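Local coordinates for protein Phosphoglucosamine/phosphogalactosamine mutase (Sulfolobus tokodaii, PDB 2F7L) that interconverts the 6-phosphates and alpha-1-phosphates of glucosamine and galactosamine, a magnesium-dependent step in making UDP-N-acetylglucosamine and UDP-N-acetylgalactosamine, at residues Asp51-Ile56 against Val92-Ser97; Ala78-Val83 against Gln337-Gly342; Gly105-Asp110 against Asp241-Arg246; Ile116-Glu121 against Gly308-Ala313. All blocks are in the same frame, centred on the assembly; numbering follows the deposited sequence.

Interaction 1. Residues Asp51-Ile56 against Val92-Ser97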
loop_
_atom_site.group_PDB
_atom_site.type_symbol
_atom_site.label_atom_id
_atom_site.label_comp_id
_atom_site.label_asym_id
_atom_site.label_seq_id
_atom_site.Cartn_x
_atom_site.Cartn_y
_atom_site.Cartn_z
ATOM N N ASP A 51 15.434 -5.235 15.471
ATOM C CA ASP A 51 15.442 -5.663 16.847
ATOM C C ASP A 51 15.583 -4.501 17.779
ATOM O O ASP A 51 14.828 -4.364 18.742
ATOM C CB ASP A 51 16.583 -6.638 17.098
ATOM C CG ASP A 51 16.090 -8.057 17.289
ATOM O OD1 ASP A 51 15.570 -8.632 16.275
ATOM O OD2 ASP A 51 16.219 -8.571 18.453
ATOM N N MET A 52 16.557 -3.651 17.503
ATOM C CA MET A 52 16.763 -2.530 18.377
ATOM C C MET A 52 15.437 -1.824 18.627
ATOM O O MET A 52 15.014 -1.684 19.779
ATOM C CB MET A 52 17.778 -1.579 17.775
ATOM C CG MET A 52 18.091 -0.405 18.665
ATOM S SD MET A 52 18.025 1.073 17.703
ATOM C CE MET A 52 19.653 1.250 17.197
ATOM N N LEU A 53 14.764 -1.429 17.546
ATOM C CA LEU A 53 13.498 -0.718 17.647
ATOM C C LEU A 53 12.358 -1.458 18.325
ATOM O O LEU A 53 11.550 -0.844 19.003
ATOM C CB LEU A 53 13.069 -0.225 16.273
ATOM C CG LEU A 53 13.977 0.906 15.749
ATOM C CD1 LEU A 53 13.399 1.515 14.458
ATOM C CD2 LEU A 53 14.133 1.993 16.841
ATOM N N VAL A 54 12.277 -2.773 18.169
ATOM C CA VAL A 54 11.208 -3.508 18.830
ATOM C C VAL A 54 11.462 -3.512 20.332
ATOM O O VAL A 54 10.528 -3.437 21.124
ATOM C CB VAL A 54 11.113 -4.962 18.317
ATOM C CG1 VAL A 54 10.340 -5.849 19.337
ATOM C CG2 VAL A 54 10.413 -4.965 16.951
ATOM N N LYS A 55 12.723 -3.606 20.733
ATOM C CA LYS A 55 13.016 -3.592 22.151
ATOM C C LYS A 55 12.666 -2.214 22.755
ATOM O O LYS A 55 12.139 -2.121 23.865
ATOM C CB LYS A 55 14.494 -3.912 22.374
ATOM C CG LYS A 55 14.934 -5.250 21.800
ATOM C CD LYS A 55 14.654 -6.411 22.736
ATOM C CE LYS A 55 13.931 -7.538 21.982
ATOM N NZ LYS A 55 14.447 -7.733 20.573
ATOM N N ILE A 56 12.950 -1.148 22.019
ATOM C CA ILE A 56 12.666 0.190 22.513
ATOM C C ILE A 56 11.157 0.398 22.667
ATOM O O ILE A 56 10.700 0.905 23.692
ATOM C CB ILE A 56 13.255 1.298 21.567
ATOM C CG1 ILE A 56 14.783 1.144 21.424
ATOM C CG2 ILE A 56 12.919 2.681 22.124
ATOM C CD1 ILE A 56 15.585 1.386 22.709
ATOM N N VAL A 92 1.538 -1.829 16.807
ATOM C CA VAL A 92 2.514 -0.942 16.229
ATOM C C VAL A 92 3.527 -1.797 15.458
ATOM O O VAL A 92 4.110 -2.733 15.992
ATOM C CB VAL A 92 3.164 -0.031 17.310
ATOM C CG1 VAL A 92 2.849 -0.549 18.661
ATOM C CG2 VAL A 92 4.652 0.099 17.087
ATOM N N VAL A 93 3.669 -1.484 14.171
ATOM C CA VAL A 93 4.580 -2.166 13.256
ATOM C C VAL A 93 5.842 -1.291 12.999
ATOM O O VAL A 93 5.740 -0.082 12.714
ATOM C CB VAL A 93 3.878 -2.420 11.885
ATOM C CG1 VAL A 93 4.755 -3.234 11.013
ATOM C CG2 VAL A 93 2.563 -3.093 12.073
ATOM N N ILE A 94 7.019 -1.907 13.093
ATOM C CA ILE A 94 8.292 -1.217 12.855
ATOM C C ILE A 94 8.579 -1.388 11.383
ATOM O O ILE A 94 9.031 -2.452 10.963
ATOM C CB ILE A 94 9.472 -1.850 13.670
ATOM C CG1 ILE A 94 9.328 -1.539 15.162
ATOM C CG2 ILE A 94 10.802 -1.254 13.234
ATOM C CD1 ILE A 94 7.968 -1.823 15.728
ATOM N N THR A 95 8.331 -0.332 10.608
ATOM C CA THR A 95 8.514 -0.391 9.159
ATOM C C THR A 95 8.620 0.974 8.488
ATOM O O THR A 95 8.120 1.979 9.003
ATOM C CB THR A 95 7.324 -1.153 8.511
ATOM O OG1 THR A 95 7.619 -1.459 7.143
ATOM C CG2 THR A 95 6.038 -0.303 8.584
ATOM N N ALA A 96 9.266 1.001 7.324
ATOM C CA ALA A 96 9.409 2.241 6.550
ATOM C C ALA A 96 8.739 2.043 5.187
ATOM O O ALA A 96 9.107 2.655 4.192
ATOM C CB ALA A 96 10.891 2.624 6.380
ATOM N N SER A 97 7.752 1.161 5.164
ATOM C CA SER A 97 6.981 0.867 3.963
ATOM C C SER A 97 7.844 0.528 2.729
ATOM O O SER A 97 8.399 -0.578 2.623
ATOM C CB SER A 97 6.041 2.056 3.668
ATOM O OG SER A 97 4.959 1.701 2.803
#
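Within 92-97, Ile94 alone meets 51-56, filling the angle between Leu53 and Val54 with its two branches. CG2 of Ile94 lies 3.9 Å from CB of Leu53, with CD1 of Leu53 nearly as close. The other branch goes to Val54, whose CG2 is 4.0 Å from CG1 of Ile94; these two side chains meet at about a right angle. With CG1 of Ile94 anti to the carbonyl carbon (chi1 -71°) and CG2 anti to the backbone N, CG2 faces Leu53 while the CG1-CD1 arm turns to Val54, CG1 also brushing Leu53 CB. No hydrogen bond crosses; the contact is buried and wholly aliphatic. Just beyond Ile94 the strand gives way to a loop in which Thr95 OG1 accepts from the N of Ser97 at 3.3 Å, an ST turn. Ser97 is, by similarity, the phosphoserine of catalysis, so the helix packs against the root of the catalytic loop. Farther out, Ile94 pairs through its backbone with Gly43 and Asp45 and also touches Asn104 of strand 103-109, while Leu53 reaches Val23 of helix 20-34. The contact thus seats helix 50-63 on the mixed sheet of domain I, over strands 39-44 and 90-94 and beside helix 20-34.

Interaction 2. Residues Ala78-Val83 against Gln337-Gly342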
loop_
_atom_site.group_PDB
_atom_site.type_symbol
_atom_site.label_atom_id
_atom_site.label_comp_id
_atom_site.label_asym_id
_atom_site.label_seq_id
_atom_site.Cartn_x
_atom_site.Cartn_y
_atom_site.Cartn_z
ATOM N N ALA A 78 -0.571 -8.654 7.459
ATOM C CA ALA A 78 -0.599 -9.791 8.376
ATOM C C ALA A 78 -0.735 -9.359 9.842
ATOM O O ALA A 78 -1.581 -9.880 10.578
ATOM C CB ALA A 78 0.658 -10.622 8.211
ATOM N N LEU A 79 0.118 -8.425 10.269
ATOM C CA LEU A 79 0.082 -7.909 11.632
ATOM C C LEU A 79 -1.284 -7.258 11.846
ATOM O O LEU A 79 -1.956 -7.499 12.835
ATOM C CB LEU A 79 1.175 -6.855 11.823
ATOM C CG LEU A 79 2.556 -7.125 12.433
ATOM C CD1 LEU A 79 2.622 -8.531 12.938
ATOM C CD2 LEU A 79 3.656 -6.837 11.404
ATOM N N GLN A 80 -1.684 -6.418 10.908
ATOM C CA GLN A 80 -2.958 -5.743 11.009
ATOM C C GLN A 80 -4.092 -6.746 11.100
ATOM O O GLN A 80 -5.004 -6.604 11.923
ATOM C CB GLN A 80 -3.169 -4.845 9.795
ATOM C CG GLN A 80 -2.212 -3.690 9.734
ATOM C CD GLN A 80 -2.311 -2.950 8.432
ATOM O OE1 GLN A 80 -2.079 -3.526 7.359
ATOM N NE2 GLN A 80 -2.661 -1.669 8.504
ATOM N N TYR A 81 -4.036 -7.757 10.239
ATOM C CA TYR A 81 -5.060 -8.784 10.227
ATOM C C TYR A 81 -5.133 -9.445 11.614
ATOM O O TYR A 81 -6.216 -9.805 12.109
ATOM C CB TYR A 81 -4.751 -9.830 9.152
ATOM C CG TYR A 81 -5.878 -10.818 9.014
ATOM C CD1 TYR A 81 -7.107 -10.424 8.473
ATOM C CD2 TYR A 81 -5.749 -12.127 9.513
ATOM C CE1 TYR A 81 -8.169 -11.299 8.437
ATOM C CE2 TYR A 81 -6.798 -13.010 9.478
ATOM C CZ TYR A 81 -8.006 -12.598 8.936
ATOM O OH TYR A 81 -9.034 -13.501 8.829
ATOM N N ALA A 82 -3.966 -9.599 12.235
ATOM C CA ALA A 82 -3.881 -10.176 13.560
ATOM C C ALA A 82 -4.623 -9.285 14.565
ATOM O O ALA A 82 -5.503 -9.761 15.294
ATOM C CB ALA A 82 -2.437 -10.338 13.962
ATOM N N VAL A 83 -4.303 -7.997 14.607
ATOM C CA VAL A 83 -4.995 -7.136 15.555
ATOM C C VAL A 83 -6.483 -7.075 15.220
ATOM O O VAL A 83 -7.339 -7.005 16.110
ATOM C CB VAL A 83 -4.384 -5.713 15.589
ATOM C CG1 VAL A 83 -4.135 -5.245 14.215
ATOM C CG2 VAL A 83 -5.312 -4.755 16.308
ATOM N N GLN A 337 -9.997 -7.906 4.500
ATOM C CA GLN A 337 -9.753 -6.716 5.303
ATOM C C GLN A 337 -9.723 -5.458 4.442
ATOM O O GLN A 337 -9.583 -5.536 3.215
ATOM C CB GLN A 337 -8.475 -6.845 6.146
ATOM C CG GLN A 337 -7.192 -7.194 5.457
ATOM C CD GLN A 337 -6.081 -7.369 6.473
ATOM O OE1 GLN A 337 -6.248 -7.022 7.641
ATOM N NE2 GLN A 337 -4.941 -7.895 6.040
ATOM N N TYR A 338 -9.876 -4.303 5.090
ATOM C CA TYR A 338 -9.899 -3.026 4.394
ATOM C C TYR A 338 -8.552 -2.486 3.948
ATOM O O TYR A 338 -8.504 -1.574 3.120
ATOM C CB TYR A 338 -10.596 -1.972 5.256
ATOM C CG TYR A 338 -12.067 -2.246 5.434
ATOM C CD1 TYR A 338 -12.956 -2.186 4.341
ATOM C CD2 TYR A 338 -12.570 -2.635 6.675
ATOM C CE1 TYR A 338 -14.279 -2.518 4.494
ATOM C CE2 TYR A 338 -13.888 -2.962 6.832
ATOM C CZ TYR A 338 -14.725 -2.906 5.749
ATOM O OH TYR A 338 -16.020 -3.271 5.948
ATOM N N VAL A 339 -7.467 -3.041 4.478
ATOM C CA VAL A 339 -6.133 -2.571 4.121
ATOM C C VAL A 339 -5.553 -3.231 2.877
ATOM O O VAL A 339 -6.064 -4.243 2.412
ATOM C CB VAL A 339 -5.120 -2.764 5.310
ATOM C CG1 VAL A 339 -5.519 -1.865 6.495
ATOM C CG2 VAL A 339 -5.051 -4.234 5.721
ATOM N N ARG A 340 -4.495 -2.638 2.334
ATOM C CA ARG A 340 -3.815 -3.178 1.166
ATOM C C ARG A 340 -3.182 -4.482 1.608
ATOM O O ARG A 340 -2.479 -4.505 2.611
ATOM C CB ARG A 340 -2.698 -2.250 0.731
ATOM C CG ARG A 340 -2.939 -0.826 1.065
ATOM C CD ARG A 340 -1.755 -0.048 0.660
ATOM N NE ARG A 340 -0.905 0.265 1.798
ATOM C CZ ARG A 340 0.232 0.945 1.694
ATOM N NH1 ARG A 340 0.642 1.369 0.495
ATOM N NH2 ARG A 340 0.941 1.215 2.780
ATOM N N ASP A 341 -3.391 -5.551 0.843
ATOM C CA ASP A 341 -2.867 -6.861 1.207
ATOM C C ASP A 341 -2.293 -7.599 -0.009
ATOM O O ASP A 341 -3.030 -8.214 -0.772
ATOM C CB ASP A 341 -4.008 -7.658 1.850
ATOM C CG ASP A 341 -3.537 -8.923 2.519
ATOM O OD1 ASP A 341 -2.781 -9.695 1.886
ATOM O OD2 ASP A 341 -3.937 -9.160 3.677
ATOM N N GLY A 342 -0.974 -7.547 -0.173
ATOM C CA GLY A 342 -0.311 -8.189 -1.304
ATOM C C GLY A 342 -0.567 -9.673 -1.547
ATOM O O GLY A 342 -0.789 -10.104 -2.685
#
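Tyr81 and Gln80, neighbours on helix 76-86, face Gln337 and Val339 of an irregular segment that leads into helix 342-356. The backbones come nearest at Tyr81 and Gln337, whose CA atoms are 7.1 Å apart, and stay 8.2 Å apart between CA of Gln80 and CA of Val339, so side chains bridge the gap. Gln337 reaches out with its chain extended beyond CG (chi2 -176°) and lays its amide against the base of Tyr81. Its OE1 sits 3.3 Å from CA of Tyr81 and lies at the edge of the phenol ring, in the ring plane; ring and amide stand almost perpendicular, 89° apart. NE2 of Gln337 turns back to donate to the anti lone pair of Asp341 OD2 at 2.9 Å, the acceptor only 6° out of the amide plane. The same NE2 also donates to the carbonyl O of Pro77, at the start of helix 76-86. Beside this pair, the amide of Gln80 straddles the isopropyl group of Val339, OE1 lying 3.5 Å from CG2 and NE2 equally near CG1. An alanine in place of Gln337 would probably leave the carboxylate of Asp341 and the carbonyl of Pro77 without this donor and open a gap beside Tyr81. Asp341 also N-caps helix 342-356, its OD1 accepting from the N of Met344. No hydrogen bond runs between 78-83 and 337-342 themselves, but NE2 ties domain III to helix 76-86 through Pro77, and its two acceptors fix the amide rotation with OE1 turned to Tyr81; packing on Tyr81 and Val339 completes the joint.

Interaction 3. Residues Gly105-Asp110 against Asp241-Arg246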
loop_
_atom_site.group_PDB
_atom_site.type_symbol
_atom_site.label_atom_id
_atom_site.label_comp_id
_atom_site.label_asym_id
_atom_site.label_seq_id
_atom_site.Cartn_x
_atom_site.Cartn_y
_atom_site.Cartn_z
ATOM N N GLY A 105 10.604 3.008 10.450
ATOM C CA GLY A 105 9.656 3.908 11.070
ATOM C C GLY A 105 8.624 3.256 11.965
ATOM O O GLY A 105 8.727 2.084 12.330
ATOM N N ILE A 106 7.608 4.015 12.327
ATOM C CA ILE A 106 6.597 3.478 13.190
ATOM C C ILE A 106 5.242 3.656 12.591
ATOM O O ILE A 106 4.869 4.764 12.243
ATOM C CB ILE A 106 6.587 4.196 14.534
ATOM C CG1 ILE A 106 7.948 4.065 15.219
ATOM C CG2 ILE A 106 5.483 3.636 15.403
ATOM C CD1 ILE A 106 8.236 2.687 15.740
ATOM N N LYS A 107 4.511 2.561 12.439
ATOM C CA LYS A 107 3.140 2.611 11.944
ATOM C C LYS A 107 2.315 2.223 13.175
ATOM O O LYS A 107 2.761 1.431 14.018
ATOM C CB LYS A 107 2.906 1.582 10.836
ATOM C CG LYS A 107 2.991 2.135 9.419
ATOM C CD LYS A 107 2.659 1.069 8.379
ATOM C CE LYS A 107 2.948 1.553 6.948
ATOM N NZ LYS A 107 2.933 0.466 5.880
ATOM N N VAL A 108 1.139 2.804 13.328
ATOM C CA VAL A 108 0.329 2.400 14.460
ATOM C C VAL A 108 -1.060 2.064 13.957
ATOM O O VAL A 108 -1.724 2.888 13.336
ATOM C CB VAL A 108 0.321 3.484 15.612
ATOM C CG1 VAL A 108 1.171 4.667 15.214
ATOM C CG2 VAL A 108 -1.081 3.870 15.995
ATOM N N VAL A 109 -1.462 0.817 14.189
ATOM C CA VAL A 109 -2.764 0.349 13.767
ATOM C C VAL A 109 -3.765 0.307 14.905
ATOM O O VAL A 109 -3.503 -0.246 15.966
ATOM C CB VAL A 109 -2.670 -1.037 13.093
ATOM C CG1 VAL A 109 -1.318 -1.633 13.336
ATOM C CG2 VAL A 109 -3.767 -1.951 13.597
ATOM N N ASP A 110 -4.919 0.912 14.658
ATOM C CA ASP A 110 -5.998 0.972 15.635
ATOM C C ASP A 110 -6.805 -0.319 15.772
ATOM O O ASP A 110 -6.566 -1.309 15.081
ATOM C CB ASP A 110 -6.945 2.126 15.302
ATOM C CG ASP A 110 -7.934 2.397 16.411
ATOM O OD1 ASP A 110 -7.525 2.887 17.474
ATOM O OD2 ASP A 110 -9.130 2.104 16.224
ATOM N N ASP A 241 6.774 -4.888 -1.819
ATOM C CA ASP A 241 7.613 -3.873 -1.215
ATOM C C ASP A 241 8.030 -4.434 0.142
ATOM O O ASP A 241 7.687 -5.565 0.492
ATOM C CB ASP A 241 6.847 -2.564 -1.062
ATOM C CG ASP A 241 5.595 -2.697 -0.215
ATOM O OD1 ASP A 241 4.857 -3.705 -0.330
ATOM O OD2 ASP A 241 5.334 -1.751 0.562
ATOM N N GLY A 242 8.771 -3.646 0.902
ATOM C CA GLY A 242 9.278 -4.084 2.190
ATOM C C GLY A 242 8.361 -4.783 3.168
ATOM O O GLY A 242 8.754 -5.800 3.720
ATOM N N ASP A 243 7.170 -4.257 3.425
ATOM C CA ASP A 243 6.280 -4.930 4.363
ATOM C C ASP A 243 5.079 -5.624 3.687
ATOM O O ASP A 243 4.075 -5.971 4.335
ATOM C CB ASP A 243 5.830 -3.968 5.488
ATOM C CG ASP A 243 5.038 -2.790 4.982
ATOM O OD1 ASP A 243 4.428 -2.077 5.807
ATOM O OD2 ASP A 243 5.026 -2.565 3.758
ATOM N N ALA A 244 5.220 -5.828 2.378
ATOM C CA ALA A 244 4.255 -6.510 1.517
ATOM C C ALA A 244 2.806 -6.092 1.522
ATOM O O ALA A 244 1.926 -6.933 1.381
ATOM C CB ALA A 244 4.343 -8.018 1.731
ATOM N N ASP A 245 2.535 -4.804 1.667
ATOM C CA ASP A 245 1.144 -4.384 1.616
ATOM C C ASP A 245 0.847 -3.987 0.168
ATOM O O ASP A 245 -0.262 -3.601 -0.192
ATOM C CB ASP A 245 0.861 -3.231 2.594
ATOM C CG ASP A 245 1.933 -2.184 2.588
ATOM O OD1 ASP A 245 2.679 -2.131 1.584
ATOM O OD2 ASP A 245 2.021 -1.412 3.581
ATOM N N ARG A 246 1.860 -4.118 -0.672
ATOM C CA ARG A 246 1.724 -3.798 -2.081
ATOM C C ARG A 246 2.014 -5.018 -2.949
ATOM O O ARG A 246 2.763 -5.913 -2.557
ATOM C CB ARG A 246 2.670 -2.651 -2.442
ATOM C CG ARG A 246 1.950 -1.402 -2.831
ATOM C CD ARG A 246 2.552 -0.186 -2.206
ATOM N NE ARG A 246 3.955 -0.019 -2.529
ATOM C CZ ARG A 246 4.537 1.169 -2.670
ATOM N NH1 ARG A 246 3.820 2.277 -2.527
ATOM N NH2 ARG A 246 5.844 1.256 -2.919
#
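Lys107 of strand 103-109 reaches into the acidic loop Asp241-Arg246, which holds the three aspartates of the phosphohexose mutase magnesium site: Asp241, Asp243 and Asp245 are its ligands by similarity. The loop bends in a type I beta turn from Asp241 to Ala244, and the contact joins domain I to domain II in the active-site cleft. Extended beyond CG, the lysine brings its ammonium up to two of the carboxylates, both on the same side of NZ. NZ donates to the syn lone pair of Asp243 OD1, 3.0 Å away, and forms a second salt bridge with Asp245 OD2 at 3.1 Å. Both aspartates carry CG between the backbone N and the carbonyl carbon, Asp243 at a chi1 of 62°, and their carboxylates come to meet the lysine head-on. Each has a further partner: Thr76 OG1 bonds to Asp243 OD1, and Arg340 of domain III pairs with Asp245 OD2, so that two cations reach this one oxygen. Lys107 also forms a salt bridge with Asp8, and its side chain lies about 4 Å from that of Ser97, the phosphoserine residue by similarity. The lysine thus spans the distance between the phosphorylation site and the metal loop. Asp241 is turned to its own loop, where OD1 accepts from the N of Arg246 at 3.0 Å, the donor lying on the syn side but 32° out of the carboxylate plane.

Interaction 4. Residues Ile116-Glu121 against Gly308-Ala313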
loop_
_atom_site.group_PDB
_atom_site.type_symbol
_atom_site.label_atom_id
_atom_site.label_comp_id
_atom_site.label_asym_id
_atom_site.label_seq_id
_atom_site.Cartn_x
_atom_site.Cartn_y
_atom_site.Cartn_z
ATOM N N ILE A 116 -4.249 4.169 12.354
ATOM C CA ILE A 116 -5.044 5.181 13.040
ATOM C C ILE A 116 -5.407 6.353 12.141
ATOM O O ILE A 116 -4.632 6.733 11.265
ATOM C CB ILE A 116 -4.311 5.710 14.317
ATOM C CG1 ILE A 116 -2.897 6.179 13.952
ATOM C CG2 ILE A 116 -4.258 4.608 15.386
ATOM C CD1 ILE A 116 -2.145 6.888 15.059
ATOM N N ARG A 117 -6.602 6.894 12.358
ATOM C CA ARG A 117 -7.088 8.042 11.612
ATOM C C ARG A 117 -6.192 9.229 11.948
ATOM O O ARG A 117 -5.480 9.204 12.951
ATOM C CB ARG A 117 -8.524 8.353 12.009
ATOM C CG ARG A 117 -9.553 7.414 11.410
ATOM C CD ARG A 117 -10.877 7.489 12.156
ATOM N NE ARG A 117 -11.897 6.670 11.513
ATOM C CZ ARG A 117 -12.392 6.918 10.299
ATOM N NH1 ARG A 117 -11.950 7.963 9.610
ATOM N NH2 ARG A 117 -13.337 6.137 9.778
ATOM N N ARG A 118 -6.234 10.273 11.123
ATOM C CA ARG A 118 -5.377 11.444 11.346
ATOM C C ARG A 118 -5.645 12.209 12.641
ATOM O O ARG A 118 -4.718 12.651 13.320
ATOM C CB ARG A 118 -5.447 12.374 10.139
ATOM C CG ARG A 118 -5.158 11.649 8.819
ATOM C CD ARG A 118 -3.997 10.620 8.936
ATOM N NE ARG A 118 -3.623 10.031 7.638
ATOM C CZ ARG A 118 -4.395 9.206 6.923
ATOM N NH1 ARG A 118 -5.597 8.856 7.381
ATOM N NH2 ARG A 118 -3.980 8.749 5.739
ATOM N N GLU A 119 -6.911 12.349 12.996
ATOM C CA GLU A 119 -7.252 13.029 14.233
ATOM C C GLU A 119 -6.533 12.327 15.401
ATOM O O GLU A 119 -6.196 12.936 16.414
ATOM C CB GLU A 119 -8.762 12.993 14.410
ATOM C CG GLU A 119 -9.560 13.347 13.123
ATOM C CD GLU A 119 -9.652 12.189 12.096
ATOM O OE1 GLU A 119 -9.562 11.018 12.533
ATOM O OE2 GLU A 119 -9.844 12.449 10.868
ATOM N N LYS A 120 -6.279 11.037 15.241
ATOM C CA LYS A 120 -5.594 10.270 16.268
ATOM C C LYS A 120 -4.084 10.500 16.215
ATOM O O LYS A 120 -3.415 10.452 17.252
ATOM C CB LYS A 120 -5.926 8.776 16.133
ATOM C CG LYS A 120 -7.407 8.502 16.309
ATOM C CD LYS A 120 -7.709 7.056 16.584
ATOM C CE LYS A 120 -9.178 6.863 16.985
ATOM N NZ LYS A 120 -9.481 5.473 17.490
ATOM N N GLU A 121 -3.535 10.744 15.024
ATOM C CA GLU A 121 -2.102 10.994 14.936
ATOM C C GLU A 121 -1.816 12.252 15.738
ATOM O O GLU A 121 -0.773 12.375 16.391
ATOM C CB GLU A 121 -1.657 11.205 13.490
ATOM C CG GLU A 121 -1.878 10.017 12.582
ATOM C CD GLU A 121 -1.331 10.238 11.179
ATOM O OE1 GLU A 121 -1.315 11.407 10.723
ATOM O OE2 GLU A 121 -0.932 9.241 10.525
ATOM N N GLY A 308 -3.394 8.332 -0.936
ATOM C CA GLY A 308 -3.137 7.831 0.413
ATOM C C GLY A 308 -3.887 6.541 0.726
ATOM O O GLY A 308 -5.125 6.500 0.655
ATOM N N SER A 309 -3.135 5.496 1.077
ATOM C CA SER A 309 -3.697 4.180 1.392
ATOM C C SER A 309 -4.526 4.080 2.671
ATOM O O SER A 309 -5.586 3.449 2.677
ATOM C CB SER A 309 -2.578 3.140 1.442
ATOM O OG SER A 309 -2.039 2.941 0.150
ATOM N N VAL A 310 -4.032 4.668 3.756
ATOM C CA VAL A 310 -4.756 4.633 5.020
ATOM C C VAL A 310 -6.150 5.230 4.785
ATOM O O VAL A 310 -7.170 4.611 5.107
ATOM C CB VAL A 310 -4.036 5.465 6.123
ATOM C CG1 VAL A 310 -4.758 5.303 7.448
ATOM C CG2 VAL A 310 -2.572 5.050 6.239
ATOM N N ASP A 311 -6.182 6.434 4.214
ATOM C CA ASP A 311 -7.431 7.124 3.926
ATOM C C ASP A 311 -8.361 6.238 3.113
ATOM O O ASP A 311 -9.540 6.106 3.427
ATOM C CB ASP A 311 -7.141 8.410 3.160
ATOM C CG ASP A 311 -6.720 9.560 4.069
ATOM O OD1 ASP A 311 -5.881 10.393 3.621
ATOM O OD2 ASP A 311 -7.241 9.634 5.215
ATOM N N ILE A 312 -7.831 5.639 2.057
ATOM C CA ILE A 312 -8.617 4.763 1.208
ATOM C C ILE A 312 -9.226 3.641 2.040
ATOM O O ILE A 312 -10.427 3.385 1.967
ATOM C CB ILE A 312 -7.737 4.144 0.089
ATOM C CG1 ILE A 312 -7.339 5.233 -0.907
ATOM C CG2 ILE A 312 -8.455 2.960 -0.585
ATOM C CD1 ILE A 312 -6.410 4.741 -1.999
ATOM N N ALA A 313 -8.395 2.968 2.830
ATOM C CA ALA A 313 -8.875 1.867 3.654
ATOM C C ALA A 313 -10.114 2.331 4.396
ATOM O O ALA A 313 -11.124 1.638 4.409
ATOM C CB ALA A 313 -7.787 1.406 4.630
#
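Arg118 carries CG anti to its carbonyl carbon (chi1 -53°) and bends at chi2 (-41°) before running straight through chi3, a course that swings the guanidinium across to Val310 and Asp311. Asp311 answers with its CG likewise anti to the carbonyl carbon, and its OD1 lies over one face of the guanidinium. The salt bridge is close, Arg118 NH1 being 2.8 Å from Asp311 OD2, but it rests on charge, the carboxylate lying over the guanidinium with the planes 24° apart, with no hydrogen bond across the contact. Val310 borders the same group obliquely, its CB and CG1 packing on the terminal nitrogens, and CG1 also comes to 4.1 Å from the carbonyl O of Ile116. A leucine in place of Arg118 would probably leave Asp311 without this positive partner and deprive Val310 of the flat group it rests against. Both segments are helix starts: Arg117 is the N-cap residue of helix 118-130 and Gly308 that of helix 309-318. Arg117 adds a second ionic tie between the domains, through Asp318 near the far end of helix 309-318. The contact therefore sets the first turn of helix 118-130, which follows strand 103-109 in domain I, against the first turn of helix 309-318 in domain III, itself packed on strand 329-332.

Interaction 1 opens first along the chain, crosses interaction 2 and lies within domain I; interaction 3 ties domain I to domain II, and interactions 2 and 4 tie it to domain III. Interactions 3 and 4 are nested within the loop closed by interaction 2, and cross each other. Interactions 1 and 3 have centres about 10 Å apart and share one sheet, where strands 90-94 and 103-109 are neighbours. The centres of 2 and 3 are about 9 Å apart, joined by Arg340 and Asp245; the centres of 1 and 4 are about 20 Å apart, and their nearest atoms about 8 Å. Together the contacts gather three domains around the sites that, by similarity, carry the phosphoserine and the magnesium ion.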